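Alpha-galactosidase (Thermus thermophilus, PDB 6LCJ) probably releases terminal alpha-linked galactose from oligosaccharides by hydrolysis, as a hexameric, thermostable alpha-galactosidase of glycoside hydrolase family 36. Local coordinates at residues G31-V36 with L121-Y126; G44-G49 with T387-W392; K302-Y307 with L337-P342. All coordinates share one frame; numbering follows the deposited sequence.

Contact 1. Residues G31-V36 with L121-Y126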
loop_
_atom_site.group_PDB
_atom_site.type_symbol
_atom_site.label_atom_id
_atom_site.label_comp_id
_atom_site.label_asym_id
_atom_site.label_seq_id
_atom_site.Cartn_x
_atom_site.Cartn_y
_atom_site.Cartn_z
ATOM N N GLY E 31 -10.511 -32.474 26.540
ATOM C CA GLY E 31 -9.504 -32.100 25.571
ATOM C C GLY E 31 -9.237 -30.621 25.454
ATOM O O GLY E 31 -10.160 -29.801 25.509
ATOM N N ARG E 32 -7.963 -30.267 25.290
ATOM C CA ARG E 32 -7.615 -28.878 25.026
ATOM C C ARG E 32 -8.367 -28.351 23.814
ATOM O O ARG E 32 -8.830 -27.205 23.810
ATOM C CB ARG E 32 -6.105 -28.737 24.829
ATOM C CG ARG E 32 -5.553 -27.394 25.291
ATOM C CD ARG E 32 -4.317 -26.987 24.500
ATOM N NE ARG E 32 -4.028 -25.555 24.610
ATOM C CZ ARG E 32 -3.887 -24.738 23.561
ATOM N NH1 ARG E 32 -4.016 -25.210 22.327
ATOM N NH2 ARG E 32 -3.625 -23.447 23.741
ATOM N N GLU E 33 -8.521 -29.175 22.784
ATOM C CA GLU E 33 -9.319 -28.804 21.626
ATOM C C GLU E 33 -10.292 -29.924 21.305
ATOM O O GLU E 33 -9.911 -31.097 21.308
ATOM C CB GLU E 33 -8.455 -28.496 20.402
ATOM C CG GLU E 33 -9.278 -27.837 19.314
ATOM C CD GLU E 33 -8.468 -27.443 18.107
ATOM O OE1 GLU E 33 -7.375 -26.846 18.274
ATOM O OE2 GLU E 33 -8.932 -27.746 16.986
ATOM N N VAL E 34 -11.546 -29.565 21.045
ATOM C CA VAL E 34 -12.568 -30.536 20.690
ATOM C C VAL E 34 -13.308 -30.020 19.466
ATOM O O VAL E 34 -13.447 -28.812 19.261
ATOM C CB VAL E 34 -13.550 -30.827 21.854
ATOM C CG1 VAL E 34 -12.796 -31.393 23.062
ATOM C CG2 VAL E 34 -14.337 -29.584 22.237
ATOM N N ARG E 35 -13.757 -30.951 18.632
ATOM C CA ARG E 35 -14.446 -30.621 17.398
ATOM C C ARG E 35 -15.741 -31.406 17.358
ATOM O O ARG E 35 -15.725 -32.628 17.503
ATOM C CB ARG E 35 -13.580 -30.938 16.178
ATOM C CG ARG E 35 -12.269 -30.191 16.181
ATOM C CD ARG E 35 -11.717 -30.015 14.786
ATOM N NE ARG E 35 -10.533 -29.171 14.812
ATOM C CZ ARG E 35 -9.696 -29.016 13.798
ATOM N NH1 ARG E 35 -9.908 -29.665 12.662
ATOM N NH2 ARG E 35 -8.643 -28.214 13.927
ATOM N N VAL E 36 -16.854 -30.708 17.177
ATOM C CA VAL E 36 -18.172 -31.323 17.125
ATOM C C VAL E 36 -18.800 -30.925 15.802
ATOM O O VAL E 36 -18.791 -29.742 15.445
ATOM C CB VAL E 36 -19.054 -30.881 18.310
ATOM C CG1 VAL E 36 -20.441 -31.467 18.183
ATOM C CG2 VAL E 36 -18.420 -31.277 19.635
ATOM N N LEU E 121 -19.301 -26.803 11.985
ATOM C CA LEU E 121 -18.396 -27.178 13.055
ATOM C C LEU E 121 -18.565 -26.251 14.250
ATOM O O LEU E 121 -18.666 -25.030 14.090
ATOM C CB LEU E 121 -16.946 -27.142 12.555
ATOM C CG LEU E 121 -15.888 -27.385 13.616
ATOM C CD1 LEU E 121 -15.968 -28.839 14.067
ATOM C CD2 LEU E 121 -14.522 -27.028 13.096
ATOM N N LEU E 122 -18.608 -26.854 15.439
ATOM C CA LEU E 122 -18.302 -26.192 16.700
ATOM C C LEU E 122 -16.914 -26.637 17.122
ATOM O O LEU E 122 -16.657 -27.841 17.224
ATOM C CB LEU E 122 -19.303 -26.557 17.800
ATOM C CG LEU E 122 -20.621 -25.795 17.905
ATOM C CD1 LEU E 122 -21.537 -26.449 18.935
ATOM C CD2 LEU E 122 -20.364 -24.330 18.251
ATOM N N LEU E 123 -16.023 -25.681 17.369
ATOM C CA LEU E 123 -14.669 -25.992 17.807
ATOM C C LEU E 123 -14.408 -25.309 19.145
ATOM O O LEU E 123 -14.440 -24.077 19.237
ATOM C CB LEU E 123 -13.649 -25.558 16.751
ATOM C CG LEU E 123 -12.196 -26.012 16.940
ATOM C CD1 LEU E 123 -11.455 -26.011 15.614
ATOM C CD2 LEU E 123 -11.486 -25.096 17.915
ATOM N N GLY E 124 -14.118 -26.107 20.171
ATOM C CA GLY E 124 -13.774 -25.587 21.480
ATOM C C GLY E 124 -12.279 -25.674 21.714
ATOM O O GLY E 124 -11.657 -26.701 21.441
ATOM N N ARG E 125 -11.709 -24.583 22.219
ATOM C CA ARG E 125 -10.269 -24.486 22.411
ATOM C C ARG E 125 -9.976 -23.817 23.744
ATOM O O ARG E 125 -10.317 -22.649 23.944
ATOM C CB ARG E 125 -9.612 -23.712 21.266
ATOM C CG ARG E 125 -8.090 -23.659 21.368
ATOM C CD ARG E 125 -7.467 -22.979 20.177
ATOM N NE ARG E 125 -7.711 -23.736 18.960
ATOM C CZ ARG E 125 -7.626 -23.221 17.742
ATOM N NH1 ARG E 125 -7.305 -21.940 17.589
ATOM N NH2 ARG E 125 -7.864 -23.986 16.684
ATOM N N TYR E 126 -9.338 -24.555 24.648
ATOM C CA TYR E 126 -8.848 -23.981 25.892
ATOM C C TYR E 126 -7.573 -23.194 25.620
ATOM O O TYR E 126 -6.711 -23.632 24.860
ATOM C CB TYR E 126 -8.589 -25.081 26.925
ATOM C CG TYR E 126 -9.811 -25.470 27.749
ATOM C CD1 TYR E 126 -10.244 -24.687 28.815
ATOM C CD2 TYR E 126 -10.523 -26.623 27.460
ATOM C CE1 TYR E 126 -11.373 -25.042 29.565
ATOM C CE2 TYR E 126 -11.640 -26.985 28.199
ATOM C CZ TYR E 126 -12.059 -26.194 29.246
ATOM O OH TYR E 126 -13.158 -26.575 29.968
#

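Contact 2. Residues G44-G49 with T387-W392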
loop_
_atom_site.group_PDB
_atom_site.type_symbol
_atom_site.label_atom_id
_atom_site.label_comp_id
_atom_site.label_asym_id
_atom_site.label_seq_id
_atom_site.Cartn_x
_atom_site.Cartn_y
_atom_site.Cartn_z
ATOM N N GLY E 44 -27.846 -20.862 12.637
ATOM C CA GLY E 44 -27.408 -19.883 13.612
ATOM C C GLY E 44 -26.281 -20.410 14.473
ATOM O O GLY E 44 -26.183 -21.607 14.753
ATOM N N PHE E 45 -25.420 -19.488 14.890
ATOM C CA PHE E 45 -24.374 -19.746 15.870
ATOM C C PHE E 45 -24.656 -18.900 17.105
ATOM O O PHE E 45 -24.925 -17.696 16.990
ATOM C CB PHE E 45 -22.984 -19.429 15.299
ATOM C CG PHE E 45 -21.861 -19.376 16.355
ATOM C CD1 PHE E 45 -21.585 -20.470 17.167
ATOM C CD2 PHE E 45 -21.076 -18.234 16.503
ATOM C CE1 PHE E 45 -20.552 -20.426 18.112
ATOM C CE2 PHE E 45 -20.035 -18.186 17.447
ATOM C CZ PHE E 45 -19.778 -19.276 18.250
ATOM N N PHE E 46 -24.620 -19.526 18.280
ATOM C CA PHE E 46 -24.775 -18.768 19.514
ATOM C C PHE E 46 -23.431 -18.138 19.885
ATOM O O PHE E 46 -22.467 -18.834 20.248
ATOM C CB PHE E 46 -25.298 -19.633 20.651
ATOM C CG PHE E 46 -25.419 -18.880 21.945
ATOM C CD1 PHE E 46 -26.312 -17.832 22.061
ATOM C CD2 PHE E 46 -24.613 -19.189 23.032
ATOM C CE1 PHE E 46 -26.419 -17.116 23.250
ATOM C CE2 PHE E 46 -24.725 -18.491 24.219
ATOM C CZ PHE E 46 -25.630 -17.453 24.328
ATOM N N ARG E 47 -23.378 -16.820 19.809
ATOM C CA ARG E 47 -22.157 -16.068 20.017
ATOM C C ARG E 47 -22.206 -15.524 21.438
ATOM O O ARG E 47 -22.898 -14.541 21.709
ATOM C CB ARG E 47 -22.048 -14.965 18.969
ATOM C CG ARG E 47 -20.679 -14.320 18.881
ATOM C CD ARG E 47 -20.572 -13.108 19.788
ATOM N NE ARG E 47 -19.252 -12.505 19.676
ATOM C CZ ARG E 47 -18.791 -11.560 20.485
ATOM N NH1 ARG E 47 -19.549 -11.102 21.470
ATOM N NH2 ARG E 47 -17.569 -11.064 20.306
ATOM N N HIS E 48 -21.491 -16.177 22.354
ATOM C CA HIS E 48 -21.446 -15.736 23.747
ATOM C C HIS E 48 -20.230 -14.837 24.001
ATOM O O HIS E 48 -19.084 -15.302 23.995
ATOM C CB HIS E 48 -21.426 -16.915 24.705
ATOM C CG HIS E 48 -21.572 -16.478 26.123
ATOM N ND1 HIS E 48 -20.560 -16.598 27.051
ATOM C CD2 HIS E 48 -22.576 -15.811 26.741
ATOM C CE1 HIS E 48 -20.954 -16.064 28.193
ATOM N NE2 HIS E 48 -22.175 -15.581 28.033
ATOM N N GLY E 49 -20.482 -13.558 24.263
ATOM C CA GLY E 49 -19.406 -12.632 24.574
ATOM C C GLY E 49 -18.769 -12.892 25.932
ATOM O O GLY E 49 -19.293 -13.603 26.796
ATOM N N THR E 387 -28.864 -9.573 27.815
ATOM C CA THR E 387 -29.522 -10.165 28.975
ATOM C C THR E 387 -30.444 -11.307 28.566
ATOM O O THR E 387 -30.409 -12.395 29.158
ATOM C CB THR E 387 -30.309 -9.087 29.712
ATOM O OG1 THR E 387 -29.404 -8.112 30.224
ATOM C CG2 THR E 387 -31.141 -9.690 30.849
ATOM N N LEU E 388 -31.273 -11.085 27.546
ATOM C CA LEU E 388 -32.193 -12.124 27.105
ATOM C C LEU E 388 -31.484 -13.434 26.775
ATOM O O LEU E 388 -32.087 -14.509 26.896
ATOM C CB LEU E 388 -32.985 -11.642 25.890
ATOM C CG LEU E 388 -34.189 -10.763 26.212
ATOM C CD1 LEU E 388 -34.630 -9.959 24.999
ATOM C CD2 LEU E 388 -35.319 -11.623 26.758
ATOM N N HIS E 389 -30.215 -13.386 26.369
ATOM C CA HIS E 389 -29.502 -14.604 25.999
ATOM C C HIS E 389 -28.629 -15.133 27.121
ATOM O O HIS E 389 -27.839 -16.055 26.900
ATOM C CB HIS E 389 -28.651 -14.382 24.754
ATOM C CG HIS E 389 -29.448 -14.033 23.541
ATOM N ND1 HIS E 389 -29.897 -12.753 23.289
ATOM C CD2 HIS E 389 -29.894 -14.798 22.521
ATOM C CE1 HIS E 389 -30.575 -12.742 22.157
ATOM N NE2 HIS E 389 -30.587 -13.970 21.670
ATOM N N ARG E 390 -28.749 -14.571 28.320
ATOM C CA ARG E 390 -27.991 -15.054 29.460
ATOM C C ARG E 390 -28.883 -15.422 30.639
ATOM O O ARG E 390 -28.372 -15.604 31.754
ATOM C CB ARG E 390 -26.943 -14.010 29.862
ATOM C CG ARG E 390 -25.762 -13.974 28.911
ATOM C CD ARG E 390 -24.812 -12.837 29.230
ATOM N NE ARG E 390 -23.517 -13.010 28.579
ATOM C CZ ARG E 390 -22.726 -11.999 28.238
ATOM N NH1 ARG E 390 -23.109 -10.753 28.497
ATOM N NH2 ARG E 390 -21.554 -12.224 27.650
ATOM N N LEU E 391 -30.199 -15.550 30.423
ATOM C CA LEU E 391 -31.101 -15.815 31.541
ATOM C C LEU E 391 -30.925 -17.221 32.103
ATOM O O LEU E 391 -31.239 -17.437 33.277
ATOM C CB LEU E 391 -32.546 -15.578 31.120
ATOM C CG LEU E 391 -32.889 -14.119 30.806
ATOM C CD1 LEU E 391 -34.266 -14.003 30.227
ATOM C CD2 LEU E 391 -32.776 -13.276 32.067
ATOM N N TRP E 392 -30.379 -18.158 31.313
ATOM C CA TRP E 392 -30.073 -19.499 31.803
ATOM C C TRP E 392 -29.106 -19.479 32.979
ATOM O O TRP E 392 -29.011 -20.471 33.702
ATOM C CB TRP E 392 -29.501 -20.374 30.677
ATOM C CG TRP E 392 -28.439 -19.707 29.854
ATOM C CD1 TRP E 392 -28.626 -18.813 28.846
ATOM C CD2 TRP E 392 -27.016 -19.881 29.975
ATOM N NE1 TRP E 392 -27.412 -18.405 28.338
ATOM C CE2 TRP E 392 -26.410 -19.053 29.010
ATOM C CE3 TRP E 392 -26.201 -20.652 30.806
ATOM C CZ2 TRP E 392 -25.034 -18.975 28.855
ATOM C CZ3 TRP E 392 -24.847 -20.577 30.653
ATOM C CH2 TRP E 392 -24.266 -19.741 29.687
#

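Contact 3. Residues K302-Y307 with L337-P342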
loop_
_atom_site.group_PDB
_atom_site.type_symbol
_atom_site.label_atom_id
_atom_site.label_comp_id
_atom_site.label_asym_id
_atom_site.label_seq_id
_atom_site.Cartn_x
_atom_site.Cartn_y
_atom_site.Cartn_z
ATOM N N LYS E 302 -20.698 -3.083 44.630
ATOM C CA LYS E 302 -20.747 -3.206 43.179
ATOM C C LYS E 302 -19.317 -3.097 42.669
ATOM O O LYS E 302 -18.718 -2.015 42.674
ATOM C CB LYS E 302 -21.658 -2.149 42.559
ATOM C CG LYS E 302 -21.829 -2.259 41.045
ATOM C CD LYS E 302 -22.860 -1.243 40.540
ATOM C CE LYS E 302 -22.854 -1.091 39.014
ATOM N NZ LYS E 302 -23.849 -0.061 38.537
ATOM N N LEU E 303 -18.765 -4.228 42.270
ATOM C CA LEU E 303 -17.397 -4.308 41.794
ATOM C C LEU E 303 -17.459 -4.274 40.280
ATOM O O LEU E 303 -18.057 -5.157 39.659
ATOM C CB LEU E 303 -16.722 -5.580 42.311
ATOM C CG LEU E 303 -16.795 -5.711 43.836
ATOM C CD1 LEU E 303 -16.098 -6.988 44.335
ATOM C CD2 LEU E 303 -16.195 -4.464 44.497
ATOM N N ASP E 304 -16.877 -3.242 39.694
ATOM C CA ASP E 304 -17.104 -2.912 38.305
ATOM C C ASP E 304 -15.807 -3.024 37.521
ATOM O O ASP E 304 -14.715 -3.042 38.097
ATOM C CB ASP E 304 -17.669 -1.499 38.174
ATOM C CG ASP E 304 -18.561 -1.324 36.950
ATOM O OD1 ASP E 304 -18.547 -2.174 36.019
ATOM O OD2 ASP E 304 -19.281 -0.304 36.936
ATOM N N PHE E 305 -15.953 -3.091 36.188
ATOM C CA PHE E 305 -14.824 -3.156 35.269
ATOM C C PHE E 305 -13.912 -4.319 35.611
ATOM O O PHE E 305 -12.693 -4.211 35.497
ATOM C CB PHE E 305 -14.030 -1.846 35.263
ATOM C CG PHE E 305 -14.766 -0.695 34.651
ATOM C CD1 PHE E 305 -15.758 -0.030 35.360
ATOM C CD2 PHE E 305 -14.474 -0.281 33.360
ATOM C CE1 PHE E 305 -16.451 1.036 34.792
ATOM C CE2 PHE E 305 -15.162 0.788 32.783
ATOM C CZ PHE E 305 -16.150 1.447 33.502
ATOM N N LEU E 306 -14.502 -5.428 36.051
ATOM C CA LEU E 306 -13.732 -6.575 36.500
ATOM C C LEU E 306 -13.033 -7.304 35.360
ATOM O O LEU E 306 -12.163 -8.142 35.629
ATOM C CB LEU E 306 -14.640 -7.541 37.261
ATOM C CG LEU E 306 -15.206 -7.094 38.624
ATOM C CD1 LEU E 306 -16.103 -8.191 39.185
ATOM C CD2 LEU E 306 -14.097 -6.775 39.584
ATOM N N TYR E 307 -13.385 -7.012 34.098
ATOM C CA TYR E 307 -12.584 -7.505 32.981
ATOM C C TYR E 307 -11.114 -7.076 33.108
ATOM O O TYR E 307 -10.220 -7.763 32.596
ATOM C CB TYR E 307 -13.167 -7.009 31.647
ATOM C CG TYR E 307 -12.868 -5.544 31.396
ATOM C CD1 TYR E 307 -11.696 -5.147 30.766
ATOM C CD2 TYR E 307 -13.742 -4.561 31.821
ATOM C CE1 TYR E 307 -11.409 -3.815 30.570
ATOM C CE2 TYR E 307 -13.459 -3.227 31.623
ATOM C CZ TYR E 307 -12.296 -2.862 31.003
ATOM O OH TYR E 307 -12.026 -1.535 30.824
ATOM N N LEU E 337 -22.004 -7.690 43.819
ATOM C CA LEU E 337 -22.560 -7.579 42.483
ATOM C C LEU E 337 -21.397 -7.388 41.523
ATOM O O LEU E 337 -20.667 -6.396 41.631
ATOM C CB LEU E 337 -23.529 -6.401 42.388
ATOM C CG LEU E 337 -24.036 -6.129 40.963
ATOM C CD1 LEU E 337 -24.991 -7.225 40.509
ATOM C CD2 LEU E 337 -24.701 -4.775 40.863
ATOM N N PHE E 338 -21.212 -8.345 40.608
ATOM C CA PHE E 338 -20.133 -8.290 39.620
ATOM C C PHE E 338 -20.608 -7.563 38.370
ATOM O O PHE E 338 -21.662 -7.899 37.816
ATOM C CB PHE E 338 -19.653 -9.695 39.236
ATOM C CG PHE E 338 -18.713 -10.335 40.241
ATOM C CD1 PHE E 338 -18.761 -9.995 41.592
ATOM C CD2 PHE E 338 -17.809 -11.306 39.839
ATOM C CE1 PHE E 338 -17.929 -10.609 42.511
ATOM C CE2 PHE E 338 -16.963 -11.923 40.757
ATOM C CZ PHE E 338 -17.025 -11.572 42.091
ATOM N N CYS E 339 -19.815 -6.595 37.911
ATOM C CA CYS E 339 -20.154 -5.790 36.745
ATOM C C CYS E 339 -18.934 -5.695 35.831
ATOM O O CYS E 339 -17.793 -5.707 36.299
ATOM C CB CYS E 339 -20.646 -4.371 37.172
ATOM S SG CYS E 339 -21.419 -3.361 35.810
ATOM N N GLY E 340 -19.177 -5.595 34.520
ATOM C CA GLY E 340 -18.085 -5.536 33.556
ATOM C C GLY E 340 -17.190 -6.749 33.622
ATOM O O GLY E 340 -15.973 -6.660 33.374
ATOM N N ALA E 341 -17.761 -7.874 33.949
ATOM C CA ALA E 341 -17.016 -8.984 34.476
ATOM C C ALA E 341 -17.084 -10.170 33.538
ATOM O O ALA E 341 -18.128 -10.405 32.912
ATOM C CB ALA E 341 -17.566 -9.391 35.853
ATOM N N PRO E 342 -15.997 -10.932 33.433
ATOM C CA PRO E 342 -16.071 -12.249 32.792
ATOM C C PRO E 342 -17.263 -13.034 33.308
ATOM O O PRO E 342 -17.348 -13.339 34.501
ATOM C CB PRO E 342 -14.749 -12.901 33.201
ATOM C CG PRO E 342 -13.833 -11.744 33.410
ATOM C CD PRO E 342 -14.680 -10.690 34.039
#

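Contact 1. Residues G31-V36 with L121-Y126
The carboxylate of Glu-33 is shared by two arginines in a salt-bridge network, Arg-125 from the facing strand and Arg-35 from its own, each on a different oxygen. Arg-125 NE forms a salt bridge with Glu-33 OE1 at 3.2 Å, backed by a weak bond from NH2; the oxygen is met from above the carboxylate plane, and carboxylate and guanidinium are turned 47° against each other. Arg-35 makes its salt bridge side-on, NE and NH2 both held at 3.1 Å by Glu-33 OE2, which lies near the guanidinium plane. With CG anti to the backbone N (chi1 -168°) and the rest of the chain extended, the glutamate reaches up between them. Leu-123 lies beside Arg-35 and crosses the glutamate at a slant, its CD1 3.4 Å from Glu-33 OE2.

The strands run antiparallel, with Val-34/Gly-124 and Val-36/Leu-122 as hydrogen-bonded pairs; Tyr-126 N adds a bond of 2.8 Å to Arg-32 O. At Gly-124 a CB would come within 3.3 Å of Val-34 CG2, so the missing side chain eases that pair. Val-34, Val-36 and Leu-122, on the other face, pack on strand 102-108 of the second sheet, as expected in a beta-sandwich. Arg-35 NH2 also bonds Asp-256 O of a second subunit, whose Glu-258 forms a long, weak ion pair with Arg-125. Two guanidinium groups around one carboxylate would probably keep Glu-33 ionised, and the remaining positive charge probably helps to hold that subunit.

Contact 2. Residues G44-G49 with T387-W392
Phe-46, His-48 and Gly-49 meet His-389 and Arg-390 in a buried, partly polar contact between two domains: strand 44-48 belongs to the N-terminal beta-sandwich, and the other segment follows helix 380-388 in the (beta/alpha)-barrel domain. The polar part is carried by Arg-390. Its extended chain brings NE to His-48 NE2 at 3.0 Å, a nearly straight bond (166° at the hydrogen). Imidazole and guanidinium stand almost perpendicular, 83° apart; His-48 NE2 lies in the guanidinium plane, while the donor NE is tilted out of the imidazole plane. Arg-390 NH2 adds a weak bond to Gly-49 O, and NH1 turns to Val-355 O.

The apolar part is Phe-46, whose CG is anti to the backbone N (chi1 178°), which carries the ring toward His-389. Its edge meets His-389 CB, 3.8 Å from CE1, and CZ lies 3.7 Å from His-389 O. That carbonyl takes a bond of 2.8 Å from Trp-392 NE1, donated from above its plane. Phe-144 lies against both Phe-46 and Trp-392. A leucine in place of Arg-390 would probably leave His-48 NE2 and the carbonyls of Gly-49 and Val-355 without these donors inside a buried interface. Since His-48 ND1 is bonded to Ser-91 O while NE2 accepts from the arginine, the imidazole is probably neutral, with its proton on ND1.

Contact 3. Residues K302-Y307 with L337-P342
Leu-306 sets its CD1 over one face of the Phe-338 ring, a CH-pi contact 3.8 Å from the centroid and 25° off the normal. The two side chains cross at about a right angle, and the methyl sits off-centre, closest to CG. Leu-306 CB lies 3.7 Å from Ala-341 CB, and Leu-303 CD1 approaches Phe-338 CE1 more loosely. Tyr-320 of helix 317-331 packs against Leu-306, Phe-338 and Ala-341.

The parallel strands that carry Leu-303 and Phe-338 are joined by Leu-303 N to Leu-337 O and Cys-339 N to Leu-303 O, the latter 2.9 Å. With helix 317-331 between them, strands 298-303 and 335-338 form a beta-alpha-beta unit of the TIM barrel, and the loops here leave the C-terminal ends of those strands, where such barrels carry their active sites.

On the face opposite Leu-303 and Phe-338, Lys-302 runs alongside Leu-337, CG 3.8 Å from CD2, before its NZ reaches a salt bridge with Asp-196. Cys-339 SG lies 3.1 Å from Asp-304 OD1; that oxygen accepts a hydrogen bond from Phe-305 N, and OD2 is bonded by Trp-233 NE1. Gly-340 has positive phi, and a CB there would clash with Phe-305 N. Its carbonyl O takes Tyr-307 N at 2.7 Å and lies at the edge of the Tyr-307 ring, whose hydroxyl bonds Ala-264 O.

The three contacts lead from the N-terminal sandwich into the barrel. Contact 1 pairs two strands of its six-stranded sheet, and contact 2 starts from strand 44-48 of the facing seven-stranded sheet; their centres are about 19 Å apart, yet Leu-122 CD2 touches Phe-45 CE1 at 3.9 Å, sheet against sheet. Contact 2 then ties that second sheet to the segment after helix 380-388. Contact 3, in the parallel sheet, lies about 18 Å from contact 2 and about 28 Å from contact 1 between centres, touching neither. Along the chain contacts 1 and 2 interleave, while contact 3 is nested within the loop closed by contact 2, so a strand from early in the chain is tied to a segment late in the barrel.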